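Local coordinates for thiamine-binding periplasmic protein (Escherichia coli, PDB 2QRY) that binds thiamine, thiamine phosphate and thiamine diphosphate with high affinity in the periplasm and serves the ThiBPQ ABC transporter in thiamine import, at residues I157-D160 with T165-L168; T29-A34 with G199-Y204. One frame throughout, in Å; residues are numbered along the deposited sequence.

Contact 1. Residues I157-D160 with T165-L168; sequences IYQD and TPGL. With TPS (thiamin phosphate), chain E.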
loop_
_atom_site.group_PDB
_atom_site.type_symbol
_atom_site.label_atom_id
_atom_site.label_comp_id
_atom_site.label_asym_id
_atom_site.label_seq_id
_atom_site.Cartn_x
_atom_site.Cartn_y
_atom_site.Cartn_z
ATOM N N ILE A 157 1.336 7.177 -15.252
ATOM C CA ILE A 157 2.412 6.328 -14.755
ATOM C C ILE A 157 1.849 5.507 -13.589
ATOM O O ILE A 157 1.112 6.031 -12.756
ATOM C CB ILE A 157 3.628 7.162 -14.263
ATOM C CG1 ILE A 157 4.395 7.715 -15.469
ATOM C CG2 ILE A 157 4.566 6.295 -13.428
ATOM C CD1 ILE A 157 5.568 8.608 -15.114
ATOM N N TYR A 158 2.167 4.220 -13.538
ATOM C CA TYR A 158 1.692 3.389 -12.434
ATOM C C TYR A 158 2.704 2.293 -12.127
ATOM O O TYR A 158 3.741 2.209 -12.783
ATOM C CB TYR A 158 0.304 2.807 -12.748
ATOM C CG TYR A 158 0.263 1.857 -13.922
ATOM C CD1 TYR A 158 0.472 0.491 -13.746
ATOM C CD2 TYR A 158 0.028 2.326 -15.214
ATOM C CE1 TYR A 158 0.447 -0.387 -14.828
ATOM C CE2 TYR A 158 0.004 1.454 -16.301
ATOM C CZ TYR A 158 0.215 0.105 -16.101
ATOM O OH TYR A 158 0.204 -0.755 -17.172
ATOM N N GLN A 159 2.415 1.463 -11.127
ATOM C CA GLN A 159 3.344 0.407 -10.726
ATOM C C GLN A 159 3.018 -0.998 -11.212
ATOM O O GLN A 159 1.872 -1.325 -11.523
ATOM C CB GLN A 159 3.482 0.369 -9.200
ATOM C CG GLN A 159 3.733 1.719 -8.545
ATOM C CD GLN A 159 2.492 2.583 -8.531
ATOM O OE1 GLN A 159 1.393 2.094 -8.299
ATOM N NE2 GLN A 159 2.661 3.873 -8.769
ATOM N N ASP A 160 4.057 -1.824 -11.245
ATOM C CA ASP A 160 3.965 -3.212 -11.671
ATOM C C ASP A 160 3.213 -4.019 -10.616
ATOM O O ASP A 160 3.630 -4.083 -9.462
ATOM C CB ASP A 160 5.375 -3.779 -11.841
ATOM C CG ASP A 160 5.379 -5.138 -12.502
ATOM O OD1 ASP A 160 4.458 -5.934 -12.228
ATOM O OD2 ASP A 160 6.313 -5.419 -13.283
ATOM N N THR A 165 2.172 -3.197 -4.222
ATOM C CA THR A 165 0.791 -3.325 -3.774
ATOM C C THR A 165 -0.109 -2.303 -4.474
ATOM O O THR A 165 -1.227 -2.635 -4.871
ATOM C CB THR A 165 0.660 -3.220 -2.225
ATOM O OG1 THR A 165 1.448 -2.134 -1.731
ATOM C CG2 THR A 165 1.114 -4.520 -1.575
ATOM N N PRO A 166 0.360 -1.046 -4.633
ATOM C CA PRO A 166 -0.473 -0.044 -5.320
ATOM C C PRO A 166 -0.677 -0.512 -6.764
ATOM O O PRO A 166 -1.699 -0.237 -7.386
ATOM C CB PRO A 166 0.379 1.214 -5.265
ATOM C CG PRO A 166 1.146 1.048 -3.995
ATOM C CD PRO A 166 1.542 -0.410 -4.023
ATOM N N GLY A 167 0.324 -1.213 -7.288
ATOM C CA GLY A 167 0.242 -1.721 -8.643
ATOM C C GLY A 167 -0.799 -2.822 -8.699
ATOM O O GLY A 167 -1.628 -2.857 -9.609
ATOM N N LEU A 168 -0.750 -3.715 -7.708
ATOM C CA LEU A 168 -1.692 -4.818 -7.607
ATOM C C LEU A 168 -3.071 -4.187 -7.420
ATOM O O LEU A 168 -4.070 -4.670 -7.964
ATOM C CB LEU A 168 -1.366 -5.691 -6.397
ATOM C CG LEU A 168 -1.629 -7.198 -6.478
ATOM C CD1 LEU A 168 -1.883 -7.702 -5.053
ATOM C CD2 LEU A 168 -2.805 -7.528 -7.398
HETATM C CM2 TPS E . 3.005 11.311 -0.692
HETATM N N3 TPS E . 2.380 4.843 0.292
HETATM C C2 TPS E . 3.187 5.166 -0.698
HETATM S S1 TPS E . 3.680 3.649 -1.354
HETATM C C5 TPS E . 2.764 2.605 -0.258
HETATM C C4 TPS E . 2.138 3.527 0.553
HETATM C CM4 TPS E . 1.215 3.072 1.678
HETATM C C6 TPS E . 2.765 1.110 -0.328
HETATM C C7 TPS E . 3.796 0.873 -1.431
HETATM O O7 TPS E . 3.986 -0.495 -1.772
HETATM N N1A TPS E . 1.536 9.342 -0.561
HETATM C C2A TPS E . 2.690 9.914 -0.209
HETATM N N3A TPS E . 3.569 9.271 0.558
HETATM C C4A TPS E . 3.327 8.021 1.008
HETATM N N4A TPS E . 4.260 7.375 1.799
HETATM C C5A TPS E . 2.101 7.375 0.651
HETATM C C6A TPS E . 1.213 8.103 -0.159
HETATM C C7A TPS E . 1.732 5.944 1.110
HETATM P P1 TPS E . 5.108 -0.524 -2.934
HETATM O O1 TPS E . 4.663 0.395 -4.106
HETATM O O2 TPS E . 5.390 -2.002 -3.426
HETATM O O3 TPS E . 6.420 0.045 -2.352
#

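Contact 2. Residues T29-A34 with G199-Y204; sequences TYDSFA and GWSEAY. With TPS (thiamin phosphate), chain E.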
loop_
_atom_site.group_PDB
_atom_site.type_symbol
_atom_site.label_atom_id
_atom_site.label_comp_id
_atom_site.label_asym_id
_atom_site.label_seq_id
_atom_site.Cartn_x
_atom_site.Cartn_y
_atom_site.Cartn_z
ATOM N N THR A 29 10.473 -4.607 5.072
ATOM C CA THR A 29 9.452 -3.642 4.679
ATOM C C THR A 29 9.848 -2.951 3.367
ATOM O O THR A 29 10.923 -3.211 2.832
ATOM C CB THR A 29 9.229 -2.581 5.794
ATOM O OG1 THR A 29 8.081 -1.788 5.471
ATOM C CG2 THR A 29 10.457 -1.676 5.938
ATOM N N TYR A 30 8.975 -2.088 2.847
ATOM C CA TYR A 30 9.260 -1.378 1.604
ATOM C C TYR A 30 10.008 -0.072 1.871
ATOM O O TYR A 30 10.053 0.395 3.016
ATOM C CB TYR A 30 7.961 -1.143 0.818
ATOM C CG TYR A 30 6.816 -0.533 1.600
ATOM C CD1 TYR A 30 6.736 0.846 1.803
ATOM C CD2 TYR A 30 5.776 -1.333 2.082
ATOM C CE1 TYR A 30 5.632 1.419 2.460
ATOM C CE2 TYR A 30 4.673 -0.777 2.740
ATOM C CZ TYR A 30 4.606 0.598 2.921
ATOM O OH TYR A 30 3.498 1.151 3.524
ATOM N N ASP A 31 10.591 0.524 0.825
ATOM C CA ASP A 31 11.392 1.735 1.002
ATOM C C ASP A 31 10.742 2.999 1.530
ATOM O O ASP A 31 11.363 3.712 2.319
ATOM C CB ASP A 31 12.183 2.082 -0.274
ATOM C CG ASP A 31 11.311 2.201 -1.506
ATOM O OD1 ASP A 31 10.183 2.730 -1.412
ATOM O OD2 ASP A 31 11.772 1.774 -2.586
ATOM N N SER A 32 9.517 3.300 1.117
ATOM C CA SER A 32 8.879 4.515 1.602
ATOM C C SER A 32 8.541 4.427 3.097
ATOM O O SER A 32 8.331 5.447 3.745
ATOM C CB SER A 32 7.624 4.828 0.785
ATOM O OG SER A 32 6.649 3.822 0.938
ATOM N N PHE A 33 8.507 3.217 3.652
ATOM C CA PHE A 33 8.201 3.077 5.074
ATOM C C PHE A 33 9.444 3.372 5.909
ATOM O O PHE A 33 9.395 4.176 6.840
ATOM C CB PHE A 33 7.698 1.668 5.400
ATOM C CG PHE A 33 7.156 1.528 6.798
ATOM C CD1 PHE A 33 5.825 1.825 7.079
ATOM C CD2 PHE A 33 7.979 1.121 7.840
ATOM C CE1 PHE A 33 5.324 1.716 8.376
ATOM C CE2 PHE A 33 7.485 1.009 9.144
ATOM C CZ PHE A 33 6.156 1.305 9.413
ATOM N N ALA A 34 10.556 2.727 5.569
ATOM C CA ALA A 34 11.808 2.912 6.301
ATOM C C ALA A 34 12.561 4.191 5.922
ATOM O O ALA A 34 13.575 4.527 6.535
ATOM C CB ALA A 34 12.712 1.705 6.091
ATOM N N GLY A 199 8.234 -0.004 -8.124
ATOM C CA GLY A 199 7.754 0.535 -6.873
ATOM C C GLY A 199 7.139 1.911 -6.994
ATOM O O GLY A 199 7.373 2.636 -7.959
ATOM N N TRP A 200 6.351 2.261 -5.987
ATOM C CA TRP A 200 5.660 3.540 -5.919
ATOM C C TRP A 200 6.614 4.738 -5.886
ATOM O O TRP A 200 6.420 5.710 -6.603
ATOM C CB TRP A 200 4.760 3.550 -4.678
ATOM C CG TRP A 200 4.197 4.892 -4.346
ATOM C CD1 TRP A 200 3.041 5.442 -4.819
ATOM C CD2 TRP A 200 4.795 5.877 -3.497
ATOM N NE1 TRP A 200 2.881 6.713 -4.316
ATOM C CE2 TRP A 200 3.943 7.006 -3.502
ATOM C CE3 TRP A 200 5.966 5.917 -2.728
ATOM C CZ2 TRP A 200 4.229 8.164 -2.767
ATOM C CZ3 TRP A 200 6.248 7.076 -1.992
ATOM C CH2 TRP A 200 5.383 8.178 -2.019
ATOM N N SER A 201 7.641 4.667 -5.051
ATOM C CA SER A 201 8.588 5.768 -4.934
ATOM C C SER A 201 9.058 6.345 -6.262
ATOM O O SER A 201 8.967 7.554 -6.483
ATOM C CB SER A 201 9.799 5.331 -4.109
ATOM O OG SER A 201 9.433 5.185 -2.752
ATOM N N GLU A 202 9.576 5.494 -7.145
ATOM C CA GLU A 202 10.059 5.967 -8.439
ATOM C C GLU A 202 8.929 6.571 -9.262
ATOM O O GLU A 202 9.104 7.607 -9.912
ATOM C CB GLU A 202 10.704 4.828 -9.227
ATOM C CG GLU A 202 11.120 5.247 -10.630
ATOM C CD GLU A 202 11.800 4.135 -11.396
ATOM O OE1 GLU A 202 11.694 2.959 -10.986
ATOM O OE2 GLU A 202 12.436 4.446 -12.418
ATOM N N ALA A 203 7.774 5.910 -9.234
ATOM C CA ALA A 203 6.596 6.367 -9.961
ATOM C C ALA A 203 6.210 7.786 -9.556
ATOM O O ALA A 203 6.046 8.665 -10.403
ATOM C CB ALA A 203 5.427 5.430 -9.694
ATOM N N TYR A 204 6.062 7.996 -8.252
ATOM C CA TYR A 204 5.670 9.292 -7.717
ATOM C C TYR A 204 6.721 10.353 -8.013
ATOM O O TYR A 204 6.397 11.506 -8.310
ATOM C CB TYR A 204 5.422 9.174 -6.204
ATOM C CG TYR A 204 4.413 10.170 -5.682
ATOM C CD1 TYR A 204 4.822 11.357 -5.077
ATOM C CD2 TYR A 204 3.044 9.946 -5.837
ATOM C CE1 TYR A 204 3.889 12.303 -4.638
ATOM C CE2 TYR A 204 2.103 10.880 -5.405
ATOM C CZ TYR A 204 2.531 12.057 -4.809
ATOM O OH TYR A 204 1.606 12.989 -4.389
HETATM C CM2 TPS E . 3.005 11.311 -0.692
HETATM N N3 TPS E . 2.380 4.843 0.292
HETATM C C2 TPS E . 3.187 5.166 -0.698
HETATM S S1 TPS E . 3.680 3.649 -1.354
HETATM C C5 TPS E . 2.764 2.605 -0.258
HETATM C C4 TPS E . 2.138 3.527 0.553
HETATM C CM4 TPS E . 1.215 3.072 1.678
HETATM C C6 TPS E . 2.765 1.110 -0.328
HETATM C C7 TPS E . 3.796 0.873 -1.431
HETATM O O7 TPS E . 3.986 -0.495 -1.772
HETATM N N1A TPS E . 1.536 9.342 -0.561
HETATM C C2A TPS E . 2.690 9.914 -0.209
HETATM N N3A TPS E . 3.569 9.271 0.558
HETATM C C4A TPS E . 3.327 8.021 1.008
HETATM N N4A TPS E . 4.260 7.375 1.799
HETATM C C5A TPS E . 2.101 7.375 0.651
HETATM C C6A TPS E . 1.213 8.103 -0.159
HETATM C C7A TPS E . 1.732 5.944 1.110
HETATM P P1 TPS E . 5.108 -0.524 -2.934
HETATM O O1 TPS E . 4.663 0.395 -4.106
HETATM O O2 TPS E . 5.390 -2.002 -3.426
HETATM O O3 TPS E . 6.420 0.045 -2.352
HETATM O O HOH W 1 8.967 2.156 -4.054
#

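Contact 1. Residues I157-D160 with T165-L168
Q159 and G167 bring the two backbones together, with their CA atoms 4.3 Å apart. Q159 is the last residue of strand 156-159, and G167 lies in the first turn of helix 165-178. The carbonyl O of Q159 sits 3.3 Å from G167 CA. The strand end comes this close because G167 has no side chain between it and the helix backbone. D160 O also faces G167 CA, more loosely.

Q159 and P166 make the side-chain contact. Q159 has CG anti to the carbonyl carbon (chi1 -48°), and its chain bends again at chi2 (74°). These bends bring the amide alongside P166, and the two side chains cross at about a right angle. OE1 of Q159 touches P166 CB at 3.3 Å. This oxygen is buried and has no polar partner in the model. The other end of the amide is held, since NE2 is hydrogen-bonded to L216 O. P166 also faces the ligand. Its CD lies 3.2 Å from O1 of thiamin phosphate, and its CG packs near C7. T165 is a neighbour of the ligand alone, its OG1 3.0 Å from the ester oxygen O7. The first turn of the helix thus borders the phosphate end of the thiamine site. S164 OG, hydrogen-bonded to the ligand, is also hydrogen-bonded to G167 N.

D160 turns away and forms a salt bridge with R162 in the connecting loop. Strand 156-159 runs parallel to strands 193-197 and 214-218, pairing with both. P166 packs on L216 and Y218 of strand 214-218, while Q159 touches A203 of helix 200-208.

Contact 2. Residues T29-A34 with G199-Y204
S201 and D31 make the direct polar link between the two segments. S201 OG donates a hydrogen bond of 2.9 Å to D31 OD1. It meets the oxygen from above the carboxylate plane, 48° out of it. OG of S201 is anti to its carbonyl carbon (chi1 -71°), and the hydroxyl reaches across to helix 31-34. A water gives a second link. It accepts from S201 N and lies 3.0 Å from D31 OD1, to which it can donate.

Nonpolar contact is slight. S32 CB lies 3.8 Å from W200 CZ3, obliquely to the indole.

The two helix starts face each other across the ligand cleft, as in the two-lobed fold of bacterial solute-binding proteins. Thiamin phosphate lies between them, so much of the joining is done through the ligand.

The rings of W200 and Y30 flank the ligand. The thiazolium ring lies over one face of the W200 indole, with C2 centred 3.3 Å above the plane. The other face is backed by Y204 CB. W200 NE1 is hydrogen-bonded to S217 OG, which helps fix the turn of the ring. CH2 of W200 also comes within 3.3 Å of N3A of the pyrimidine. From the 29-34 side, the Y30 ring presents a face to ligand C6. Its OH is hydrogen-bonded to E248 and N282.

The phosphate is met by a backbone group. W200 N, in the first turn of helix 200-208, donates to O1 at 3.1 Å, with an N-H...O angle of 143°.

The centres of contacts 1 and 2 lie 11 Å apart, and both contacts touch thiamin phosphate. Along the chain, both segments of contact 1 fall between the two segments of contact 2. Contact 1 is local, with four residues between its segments, whereas contact 2 joins distant parts of the chain. They meet directly where Q159 CG packs 3.7 Å from W200 N and I157 CG2 lies 3.9 Å from A203 CB. Strand 156-159 thus packs against the first turn of helix 200-208. Segments 157-160, 165-168 and 199-204 lie on one side of the cleft and 29-34 on the other. Contact 1 borders the phosphate end; contact 2 spans the cleft, reaching from phosphate to pyrimidine.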